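Local coordinates for uncharacterized hypothetical protein (PDB 4EIU) that is of unknown function but belongs to the DUF3823 family, whose N-terminal domain is grouped with the transthyretin-like beta-sandwich folds, at residues A[33-38]-A[52-57]; A[70-75]-A[94-99]. All coordinates share one frame; numbering follows the deposited sequence.

Contact 1 of 2, residues A[33-38]-A[52-57]; sequences GIRVRL and DFYCMM
V36 and F53 form an antiparallel hydrogen-bonded pair, V36 N reaching F53 O at 2.7 Å and F53 N returning to V36 O, while C55 N to I34 O carries the ladder past the non-hydrogen-bonded pair R35 and Y54. Beyond it, one water accepts from I34 N and donates to C55 O. D52 lies where two arginines of 33-38 converge. R37 grips it side-on: NE meets D52 OD1 at 3.0 Å, nearly straight at 175°, and NH2 meets the syn lone pair of D52 OD2 at 2.8 Å, the two groups almost coplanar. The bend of R37 at chi3 (-65°) turns this edge to the carboxylate. R35 NE stands 3.8 Å from the same D52 OD2, a long, purely electrostatic bridge with the oxygen well out of the guanidinium plane; its stronger partner is D76. The guanidinium groups of R35 and R37 overlap only at their rims, R37 NH2 over one face of R35, a closeness the carboxylates probably offset. On the face shared by R35 and Y54, R35 CB lies 3.5 Å from Y54 CE2 and its CG and CD continue along to the tyrosine OH. On the face of V36, the F53 ring takes V36 CB over one face, a CH-pi contact 3.9 Å from the ring centroid, and L38 CD1 at its edge. C55 SG packs against I34 CG2 at 3.6 Å. This short pairing closes one side of the five-stranded antiparallel sheet: 53-54 is one of its two outermost strands, 35-40 runs between it and 69-76, and F61 of strand 60-63 packs against V36 and C55.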
# COMPACT_ATOMS: atom_id res chain seq x y z
N GLY A 33 1.47 4.85 3.34
CA GLY A 33 2.10 3.64 2.84
C GLY A 33 1.90 2.47 3.81
O GLY A 33 0.82 2.30 4.38
N ILE A 34 2.96 1.69 4.03
CA ILE A 34 2.88 0.54 4.96
C ILE A 34 3.61 0.90 6.24
O ILE A 34 4.86 1.04 6.25
CB ILE A 34 3.45 -0.76 4.37
CG1 ILE A 34 2.74 -1.16 3.09
CG2 ILE A 34 3.43 -1.87 5.46
CD1 ILE A 34 3.36 -2.37 2.38
N ARG A 35 2.81 1.11 7.27
CA ARG A 35 3.24 1.51 8.61
C ARG A 35 3.76 0.36 9.43
O ARG A 35 3.14 -0.70 9.46
CB ARG A 35 2.11 2.21 9.35
CG ARG A 35 2.52 3.01 10.58
CD ARG A 35 1.33 3.60 11.28
NE ARG A 35 0.58 2.54 11.96
CZ ARG A 35 -0.53 2.71 12.66
NH1 ARG A 35 -1.08 3.92 12.79
NH2 ARG A 35 -1.13 1.65 13.20
N VAL A 36 4.85 0.61 10.16
CA VAL A 36 5.47 -0.39 11.02
C VAL A 36 5.55 0.21 12.43
O VAL A 36 6.10 1.31 12.65
CB VAL A 36 6.90 -0.78 10.53
CG1 VAL A 36 7.46 -1.93 11.37
CG2 VAL A 36 6.86 -1.15 9.03
N ARG A 37 5.04 -0.55 13.40
CA ARG A 37 5.02 -0.15 14.82
C ARG A 37 5.62 -1.23 15.68
O ARG A 37 5.10 -2.39 15.73
CB ARG A 37 3.55 0.15 15.24
CG ARG A 37 3.34 0.38 16.72
CD ARG A 37 1.90 0.80 17.02
NE ARG A 37 1.61 2.10 16.42
CZ ARG A 37 0.41 2.64 16.41
NH1 ARG A 37 -0.60 2.02 17.01
NH2 ARG A 37 0.21 3.83 15.84
N LEU A 38 6.68 -0.86 16.36
CA LEU A 38 7.44 -1.71 17.25
C LEU A 38 7.16 -1.30 18.69
O LEU A 38 7.50 -0.20 19.10
CB LEU A 38 8.96 -1.59 16.96
CG LEU A 38 9.45 -1.72 15.49
CD1 LEU A 38 10.97 -1.49 15.31
CD2 LEU A 38 9.06 -3.04 14.87
N ASP A 52 6.38 5.25 14.77
CA ASP A 52 5.90 4.54 13.64
C ASP A 52 6.74 4.93 12.43
O ASP A 52 7.05 6.10 12.24
CB ASP A 52 4.46 4.91 13.32
CG ASP A 52 3.47 4.48 14.40
OD1 ASP A 52 3.86 3.72 15.30
OD2 ASP A 52 2.31 4.95 14.32
N PHE A 53 7.10 3.95 11.62
CA PHE A 53 7.93 4.22 10.43
C PHE A 53 7.37 3.47 9.27
O PHE A 53 6.42 2.69 9.46
CB PHE A 53 9.43 3.99 10.67
CG PHE A 53 9.80 2.57 10.99
CD1 PHE A 53 9.83 2.13 12.31
CD2 PHE A 53 10.17 1.69 9.99
CE1 PHE A 53 10.19 0.83 12.61
CE2 PHE A 53 10.47 0.37 10.30
CZ PHE A 53 10.50 -0.06 11.62
N TYR A 54 7.88 3.75 8.07
CA TYR A 54 7.26 3.29 6.83
C TYR A 54 8.21 2.48 5.95
O TYR A 54 9.44 2.74 5.89
CB TYR A 54 6.63 4.48 6.10
CG TYR A 54 5.51 5.05 6.91
CD1 TYR A 54 5.75 6.01 7.88
CD2 TYR A 54 4.21 4.59 6.75
CE1 TYR A 54 4.73 6.48 8.68
CE2 TYR A 54 3.19 5.06 7.55
CZ TYR A 54 3.46 6.01 8.51
OH TYR A 54 2.44 6.45 9.31
N CYS A 55 7.65 1.44 5.32
CA CYS A 55 8.32 0.67 4.28
C CYS A 55 8.78 1.57 3.11
O CYS A 55 8.16 2.57 2.77
CB CYS A 55 7.44 -0.39 3.68
SG CYS A 55 7.00 -1.70 4.85
N MSE A 56 9.85 1.13 2.49
CA MSE A 56 10.26 1.61 1.17
C MSE A 56 9.30 1.11 0.14
O MSE A 56 8.50 0.17 0.37
CB MSE A 56 11.72 1.18 0.88
CG MSE A 56 12.73 1.84 1.87
SE MSE A 56 14.52 1.22 1.49
CE MSE A 56 14.29 -0.38 2.50
N MSE A 57 9.40 1.70 -1.03
CA MSE A 57 8.42 1.43 -2.10
C MSE A 57 8.35 -0.01 -2.51
O MSE A 57 7.34 -0.41 -3.07
CB MSE A 57 8.73 2.28 -3.35
CG MSE A 57 10.02 2.01 -4.00
SE MSE A 57 10.33 3.53 -5.28
CE MSE A 57 8.94 3.09 -6.52
O HOH W 1 5.45 2.79 3.15

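Contact 2 of 2, residues A[70-75]-A[94-99]; sequences EYNVRI and DGSVNT
N72 ND2 bridges S96, just before strand 97-99, and N98 within it, donating to S96 OG at 2.7 Å and to N98 OD1 at 2.9 Å, across an antiparallel beta ladder of the transthyretin-like N-terminal domain. Both acceptors lie close to the amide plane of N72, so both N-H bonds are used and the amide is held against rotation. CG stands anti to the backbone N (chi1 -180°), which carries the amide across to the neighbouring strand, while the N98 amide is turned 57° from it. Replacing N72 by a leucine would probably leave S96 OG and N98 OD1 without their shared donor and set the N98 amide free to turn. The non-hydrogen-bonded pair N72 and N98 is flanked by two hydrogen-bonded pairs, Y71 with T99 and V73 with V97; V73 N to V97 O is 2.8 Å. On the face of V73, its CG2 meets T99 CG2 at 4.0 Å, and F109 of strand 104-111 packs on V73 and V97. On the other edge of strand 69-76, a backbone bond joins N72 to T39. Behind the serine stands an Asx turn: D94 OD1 takes S96 N at 3.1 Å on its anti side and the hydroxyl on its syn side. With its proton given to the aspartate, S96 OG is left to accept from N72, and the O-to-O separation from S96 OG to D94 OD1 is 2.6 Å.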
# COMPACT_ATOMS: atom_id res chain seq x y z
N GLU A 70 12.37 -7.83 23.61
CA GLU A 70 11.25 -8.52 23.00
C GLU A 70 10.22 -7.52 22.53
O GLU A 70 9.83 -6.62 23.28
CB GLU A 70 10.57 -9.45 24.03
CG GLU A 70 11.46 -10.55 24.58
CD GLU A 70 11.45 -11.83 23.75
OE1 GLU A 70 10.52 -12.02 22.93
OE2 GLU A 70 12.37 -12.66 23.95
N TYR A 71 9.73 -7.72 21.32
CA TYR A 71 8.90 -6.73 20.66
C TYR A 71 7.69 -7.37 20.02
O TYR A 71 7.76 -8.50 19.53
CB TYR A 71 9.70 -6.01 19.56
CG TYR A 71 10.67 -4.98 20.12
CD1 TYR A 71 11.94 -5.34 20.52
CD2 TYR A 71 10.29 -3.64 20.28
CE1 TYR A 71 12.82 -4.40 21.05
CE2 TYR A 71 11.18 -2.69 20.80
CZ TYR A 71 12.43 -3.09 21.18
OH TYR A 71 13.29 -2.17 21.72
N ASN A 72 6.61 -6.59 19.98
CA ASN A 72 5.52 -6.79 19.05
C ASN A 72 5.79 -5.92 17.81
O ASN A 72 6.11 -4.73 17.93
CB ASN A 72 4.20 -6.36 19.72
CG ASN A 72 3.00 -6.54 18.82
OD1 ASN A 72 2.50 -5.56 18.24
ND2 ASN A 72 2.52 -7.78 18.70
N VAL A 73 5.62 -6.52 16.64
CA VAL A 73 5.83 -5.87 15.38
C VAL A 73 4.50 -5.93 14.65
O VAL A 73 4.01 -7.00 14.31
CB VAL A 73 6.96 -6.55 14.56
CG1 VAL A 73 7.19 -5.80 13.22
CG2 VAL A 73 8.27 -6.62 15.40
N ARG A 74 3.90 -4.77 14.45
CA ARG A 74 2.60 -4.63 13.82
C ARG A 74 2.74 -3.82 12.53
O ARG A 74 3.34 -2.76 12.56
CB ARG A 74 1.68 -3.86 14.78
CG ARG A 74 0.35 -3.50 14.12
CD ARG A 74 -0.60 -2.75 15.05
NE ARG A 74 -1.70 -2.26 14.22
CZ ARG A 74 -2.94 -2.02 14.66
NH1 ARG A 74 -3.28 -2.24 15.94
NH2 ARG A 74 -3.83 -1.59 13.80
N ILE A 75 2.14 -4.27 11.42
CA ILE A 75 2.11 -3.48 10.20
C ILE A 75 0.65 -3.20 9.78
O ILE A 75 -0.24 -3.99 10.11
CB ILE A 75 2.92 -4.12 9.06
CG1 ILE A 75 2.30 -5.46 8.58
CG2 ILE A 75 4.42 -4.28 9.52
CD1 ILE A 75 2.86 -6.07 7.27
N ASP A 94 -5.32 -11.26 16.34
CA ASP A 94 -4.09 -10.48 16.36
C ASP A 94 -3.03 -11.25 15.57
O ASP A 94 -2.47 -12.20 16.06
CB ASP A 94 -3.65 -10.26 17.79
CG ASP A 94 -2.44 -9.40 17.91
OD1 ASP A 94 -1.82 -9.03 16.89
OD2 ASP A 94 -2.06 -9.14 19.09
N GLY A 95 -2.81 -10.82 14.33
CA GLY A 95 -1.83 -11.40 13.41
C GLY A 95 -0.53 -10.63 13.33
O GLY A 95 0.22 -10.83 12.39
N SER A 96 -0.26 -9.76 14.31
CA SER A 96 1.07 -9.15 14.49
C SER A 96 2.08 -10.22 14.93
O SER A 96 1.69 -11.32 15.27
CB SER A 96 1.00 -8.01 15.49
OG SER A 96 0.73 -8.44 16.83
N VAL A 97 3.37 -9.89 14.96
CA VAL A 97 4.44 -10.87 15.17
C VAL A 97 5.10 -10.49 16.49
O VAL A 97 5.35 -9.31 16.72
CB VAL A 97 5.48 -10.79 14.02
CG1 VAL A 97 6.79 -11.49 14.38
CG2 VAL A 97 4.88 -11.33 12.73
N ASN A 98 5.36 -11.45 17.36
CA ASN A 98 6.22 -11.18 18.51
C ASN A 98 7.56 -11.82 18.25
O ASN A 98 7.63 -12.97 17.84
CB ASN A 98 5.61 -11.70 19.80
CG ASN A 98 4.32 -10.99 20.17
OD1 ASN A 98 4.19 -9.75 20.03
ND2 ASN A 98 3.35 -11.77 20.63
N THR A 99 8.63 -11.06 18.47
CA THR A 99 9.97 -11.58 18.22
C THR A 99 10.95 -10.85 19.09
O THR A 99 10.76 -9.67 19.39
CB THR A 99 10.35 -11.41 16.73
OG1 THR A 99 11.63 -12.00 16.51
CG2 THR A 99 10.40 -9.93 16.29

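In the fold
Contacts 1 and 2 are ladders of one antiparallel sheet, separated by the pairing of strands 35-40 and 69-76, their centres about 13 Å apart. In that pairing R37 N is probably hydrogen-bonded to R74 O at 2.9 Å. On one face L38 CD2 of contact 1 packs 3.7 Å from V73 CG2 of contact 2, so the apolar side chains of both ladders merge. On the other, R35 NH2 and R74 NE come within 4.1 Å of each other, and D76 forms salt bridges to both arginines, probably balancing their charges. PEG, probably from the crystallisation liquor, comes within about 3 Å of the F53 side chain at contact 1 and, separately, of the R74 side chain at contact 2.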